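Local coordinates for CheC, inhibitor of MCP methylation / FliN fusion protein (Thermotoga maritima, PDB 4HYN) that belongs to the CheC phosphatase family as the CheC-like domain of the flagellar rotor protein FliY, and probably dephosphorylates the chemotaxis response regulator CheY, at residues A[43-47]-A[48-52]; A[181-184]-A[185-189]. One frame throughout, in Å; residues are numbered along the deposited sequence.

Interaction 1: A[43-47]-A[48-52]; sequences REEKM and KNVKS
With chi1 at -165° the Glu45 chain leaves on the far side from its backbone N and then bends at chi2, while Asn49 turns CG beside its own N (chi1 -64°); these torsions set the Glu45 carboxylate against Asn49 CB and turn the amide oxygen to a shared water, where edge strand 35-46 of the CheC-like sheet runs into a turn of helical backbone angles without regular helical bonding. The two side chains run roughly perpendicular, as do their flat groups, and Glu45 OE2 lies 3.9 Å from Asn49 CB. No direct bond joins them; one water gives a hydrogen bond to each of Glu45 OE2 and Asn49 OD1 and accepts one from Lys46 N.

The turn itself is closed by backbone bonds, Asn49 N to Lys46 O at 3.0 Å and Val50 N to Met47 O at 3.3 Å. Lys46 and Lys48 run side by side; Glu159, in a salt bridge with Lys48 and a weak long pairing with Lys46, probably offsets their like charges. The other carboxylate oxygen, Glu45 OE1, is taken by Arg43 NE at 2.7 Å, in the guanidinium plane. A second water donates to Met47 O at 2.8 Å and accepts from Lys51 N.

Interaction 2: A[181-184]-A[185-189]; sequences QVIS and ADLVK
Ser184 OG accepts the backbone N-H of Leu187 at 3.0 Å, with an angle of 157° at the hydrogen, and so forms the N-cap of helix 185-200 at the very point where strand 177-184 ends. At chi1 86° OG sits on the side of both its backbone N and its carbonyl carbon, which turns it toward the first turn of the helix, where it also lies 3.2 Å from Asp186 CB. The carbonyl of the same residue starts the helical ladder: Val188 N donates to Ser184 O at 3.2 Å.

Around this polar junction the apolar side chains close in. Ile183 divides its branches between two helix residues, CG2 meeting Leu187 CD2 at 3.8 Å and CD1 meeting Val188 CG2 at the same distance of 3.8 Å. The strand and helix segments lie at 76° to each other, so the chain turns sharply between them. Farther out, Ile12 of helix 6-30 packs on both Ile183 and Val188, and backbone bonds of Ile183 to Ala163 and of Ala185 to Asp161 tie the junction to strand 161-171. One residue thus supplies two acceptors to N-H groups of the first helical turn, and its capping oxygen, which carries partial negative charge, sits at the partially positive N-terminal end of the helix, an arrangement that is probably favourable electrostatically.

In the fold
Interaction 1 comes first along the chain and closes long before interaction 2 opens, yet their centres lie about 12 Å apart and their nearest atoms about 5 Å apart, without touching. Both sit where a strand of the same six-stranded antiparallel sheet ends. Strand 161-171 runs between strands 35-46 and 177-184, and pairs by backbone bonds with both: Val162 and Val164 with the first, Ala163 and Val165 with the second. At 43-52 the edge strand passes into a loop with a helix-like turn, whereas at 181-189 an inner strand leads into helix 185-200, the last of the deposited chain. The two contacts thus define neighbouring exits from one end of the CheC-like sheet.

Interaction 1: A[43-47]-A[48-52]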
loop_
_atom_site.group_PDB
_atom_site.type_symbol
_atom_site.label_atom_id
_atom_site.label_comp_id
_atom_site.label_asym_id
_atom_site.label_seq_id
_atom_site.Cartn_x
_atom_site.Cartn_y
_atom_site.Cartn_z
ATOM N N ARG A 43 1.221 -5.784 11.235
ATOM C CA ARG A 43 1.023 -7.167 11.645
ATOM C C ARG A 43 1.839 -8.180 10.845
ATOM O O ARG A 43 1.929 -8.085 9.627
ATOM C CB ARG A 43 -0.477 -7.471 11.527
ATOM C CG ARG A 43 -0.911 -8.925 11.670
ATOM C CD ARG A 43 -2.414 -9.017 11.390
ATOM N NE ARG A 43 -2.964 -10.358 11.566
ATOM C CZ ARG A 43 -3.392 -10.855 12.726
ATOM N NH1 ARG A 43 -3.337 -10.126 13.836
ATOM N NH2 ARG A 43 -3.911 -12.077 12.769
ATOM N N GLU A 44 2.473 -9.118 11.542
ATOM C CA GLU A 44 3.236 -10.154 10.868
ATOM C C GLU A 44 2.266 -11.299 10.629
ATOM O O GLU A 44 1.494 -11.661 11.516
ATOM C CB GLU A 44 4.421 -10.629 11.702
ATOM C CG GLU A 44 5.305 -11.606 10.931
ATOM C CD GLU A 44 6.601 -11.940 11.633
ATOM O OE1 GLU A 44 6.894 -11.355 12.702
ATOM O OE2 GLU A 44 7.334 -12.797 11.107
ATOM N N GLU A 45 2.328 -11.887 9.441
ATOM C CA GLU A 45 1.399 -12.944 9.080
ATOM C C GLU A 45 2.024 -13.984 8.158
ATOM O O GLU A 45 2.864 -13.656 7.326
ATOM C CB GLU A 45 0.216 -12.292 8.350
ATOM C CG GLU A 45 -1.025 -13.138 8.205
ATOM C CD GLU A 45 -1.864 -13.146 9.464
ATOM O OE1 GLU A 45 -2.676 -12.213 9.633
ATOM O OE2 GLU A 45 -1.715 -14.076 10.283
ATOM N N LYS A 46 1.646 -15.247 8.338
ATOM C CA LYS A 46 2.125 -16.294 7.441
ATOM C C LYS A 46 1.398 -16.028 6.117
ATOM O O LYS A 46 0.238 -15.616 6.121
ATOM C CB LYS A 46 1.713 -17.681 7.933
ATOM C CG LYS A 46 2.537 -18.307 9.031
ATOM C CD LYS A 46 1.950 -19.689 9.296
ATOM C CE LYS A 46 2.619 -20.445 10.425
ATOM N NZ LYS A 46 1.919 -21.758 10.658
HETATM N N MSE A 47 2.077 -16.269 5.000
HETATM C CA MSE A 47 1.502 -16.061 3.669
HETATM C C MSE A 47 0.176 -16.801 3.454
HETATM O O MSE A 47 -0.745 -16.254 2.848
HETATM C CB MSE A 47 2.512 -16.499 2.603
HETATM C CG MSE A 47 2.048 -16.392 1.150
HETATM SE SE MSE A 47 1.871 -14.584 0.443
HETATM C CE MSE A 47 0.038 -14.696 -0.150
ATOM N N LYS A 48 0.069 -18.020 3.980
ATOM C CA LYS A 48 -1.142 -18.817 3.814
ATOM C C LYS A 48 -2.379 -18.230 4.473
ATOM O O LYS A 48 -3.496 -18.596 4.110
ATOM C CB LYS A 48 -0.939 -20.254 4.312
ATOM C CG LYS A 48 -0.847 -20.389 5.828
ATOM C CD LYS A 48 -0.744 -21.845 6.254
ATOM C CE LYS A 48 -0.566 -21.957 7.760
ATOM N NZ LYS A 48 -0.302 -23.362 8.204
ATOM N N ASN A 49 -2.192 -17.323 5.429
ATOM C CA ASN A 49 -3.327 -16.722 6.121
ATOM C C ASN A 49 -3.733 -15.338 5.639
ATOM O O ASN A 49 -4.759 -14.819 6.079
ATOM C CB ASN A 49 -3.080 -16.660 7.633
ATOM C CG ASN A 49 -2.959 -18.041 8.281
ATOM O OD1 ASN A 49 -2.195 -18.217 9.233
ATOM N ND2 ASN A 49 -3.717 -19.015 7.779
ATOM N N VAL A 50 -2.961 -14.741 4.733
ATOM C CA VAL A 50 -3.281 -13.393 4.257
ATOM C C VAL A 50 -4.673 -13.235 3.641
ATOM O O VAL A 50 -5.424 -12.334 4.030
ATOM C CB VAL A 50 -2.217 -12.866 3.275
ATOM C CG1 VAL A 50 -2.647 -11.526 2.693
ATOM C CG2 VAL A 50 -0.897 -12.709 3.990
ATOM N N LYS A 51 -5.022 -14.114 2.704
ATOM C CA LYS A 51 -6.325 -14.043 2.054
ATOM C C LYS A 51 -7.496 -14.022 3.043
ATOM O O LYS A 51 -8.467 -13.283 2.845
ATOM C CB LYS A 51 -6.509 -15.193 1.060
ATOM C CG LYS A 51 -7.762 -15.054 0.216
ATOM C CD LYS A 51 -8.100 -16.339 -0.512
ATOM C CE LYS A 51 -9.399 -16.190 -1.303
ATOM N NZ LYS A 51 -9.881 -17.476 -1.873
ATOM N N SER A 52 -7.399 -14.808 4.115
ATOM C CA SER A 52 -8.473 -14.862 5.107
ATOM C C SER A 52 -8.634 -13.566 5.908
ATOM O O SER A 52 -9.598 -13.421 6.662
ATOM C CB SER A 52 -8.282 -16.047 6.056
ATOM O OG SER A 52 -7.087 -15.906 6.816
HETATM O O HOH W 1 -0.457 -16.348 10.555
HETATM O O HOH W 2 -3.358 -16.471 1.847
#

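Interaction 2: A[181-184]-A[185-189]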
loop_
_atom_site.group_PDB
_atom_site.type_symbol
_atom_site.label_atom_id
_atom_site.label_comp_id
_atom_site.label_asym_id
_atom_site.label_seq_id
_atom_site.Cartn_x
_atom_site.Cartn_y
_atom_site.Cartn_z
ATOM N N GLN A 181 -1.458 -2.652 3.019
ATOM C CA GLN A 181 -0.293 -2.942 2.222
ATOM C C GLN A 181 0.296 -4.234 2.772
ATOM O O GLN A 181 0.259 -4.475 3.979
ATOM C CB GLN A 181 0.739 -1.813 2.341
ATOM C CG GLN A 181 2.152 -2.233 1.947
ATOM C CD GLN A 181 3.144 -1.091 1.989
ATOM O OE1 GLN A 181 3.478 -0.511 0.959
ATOM N NE2 GLN A 181 3.639 -0.776 3.180
ATOM N N VAL A 182 0.747 -5.102 1.875
ATOM C CA VAL A 182 1.372 -6.336 2.293
ATOM C C VAL A 182 2.662 -6.557 1.501
ATOM O O VAL A 182 2.691 -6.456 0.272
ATOM C CB VAL A 182 0.377 -7.556 2.320
ATOM C CG1 VAL A 182 -0.958 -7.185 1.726
ATOM C CG2 VAL A 182 0.974 -8.799 1.666
ATOM N N ILE A 183 3.760 -6.636 2.249
ATOM C CA ILE A 183 5.095 -6.851 1.693
ATOM C C ILE A 183 5.705 -8.036 2.411
ATOM O O ILE A 183 5.328 -8.330 3.552
ATOM C CB ILE A 183 6.023 -5.630 1.884
ATOM C CG1 ILE A 183 5.758 -4.955 3.237
ATOM C CG2 ILE A 183 5.879 -4.673 0.715
ATOM C CD1 ILE A 183 6.722 -3.808 3.576
ATOM N N SER A 184 6.640 -8.720 1.755
ATOM C CA SER A 184 7.270 -9.884 2.370
ATOM C C SER A 184 8.188 -9.495 3.535
ATOM O O SER A 184 8.723 -8.381 3.587
ATOM C CB SER A 184 8.043 -10.700 1.328
ATOM O OG SER A 184 9.360 -10.208 1.150
ATOM N N ALA A 185 8.335 -10.404 4.488
ATOM C CA ALA A 185 9.209 -10.150 5.620
ATOM C C ALA A 185 10.649 -10.098 5.082
ATOM O O ALA A 185 11.533 -9.472 5.679
ATOM C CB ALA A 185 9.051 -11.241 6.649
ATOM N N ASP A 186 10.867 -10.749 3.942
ATOM C CA ASP A 186 12.175 -10.762 3.289
ATOM C C ASP A 186 12.564 -9.341 2.901
ATOM O O ASP A 186 13.697 -8.921 3.113
ATOM C CB ASP A 186 12.124 -11.603 2.020
ATOM C CG ASP A 186 12.834 -12.919 2.164
ATOM O OD1 ASP A 186 13.680 -13.208 1.289
ATOM O OD2 ASP A 186 12.544 -13.667 3.127
ATOM N N LEU A 187 11.614 -8.630 2.297
ATOM C CA LEU A 187 11.807 -7.253 1.876
ATOM C C LEU A 187 12.014 -6.326 3.084
ATOM O O LEU A 187 12.829 -5.411 3.030
ATOM C CB LEU A 187 10.588 -6.782 1.091
ATOM C CG LEU A 187 10.838 -5.604 0.156
ATOM C CD1 LEU A 187 11.412 -6.133 -1.155
ATOM C CD2 LEU A 187 9.549 -4.855 -0.097
ATOM N N VAL A 188 11.263 -6.566 4.161
ATOM C CA VAL A 188 11.361 -5.770 5.384
ATOM C C VAL A 188 12.762 -5.879 5.992
ATOM O O VAL A 188 13.352 -4.866 6.386
ATOM C CB VAL A 188 10.305 -6.210 6.424
ATOM C CG1 VAL A 188 10.571 -5.559 7.781
ATOM C CG2 VAL A 188 8.928 -5.843 5.934
ATOM N N LYS A 189 13.289 -7.104 6.047
ATOM C CA LYS A 189 14.629 -7.362 6.587
ATOM C C LYS A 189 15.670 -6.635 5.729
ATOM O O LYS A 189 16.657 -6.101 6.238
ATOM C CB LYS A 189 14.931 -8.870 6.587
ATOM C CG LYS A 189 16.203 -9.238 7.338
ATOM C CD LYS A 189 17.142 -10.156 6.550
ATOM C CE LYS A 189 16.820 -11.632 6.775
ATOM N NZ LYS A 189 17.805 -12.545 6.115
#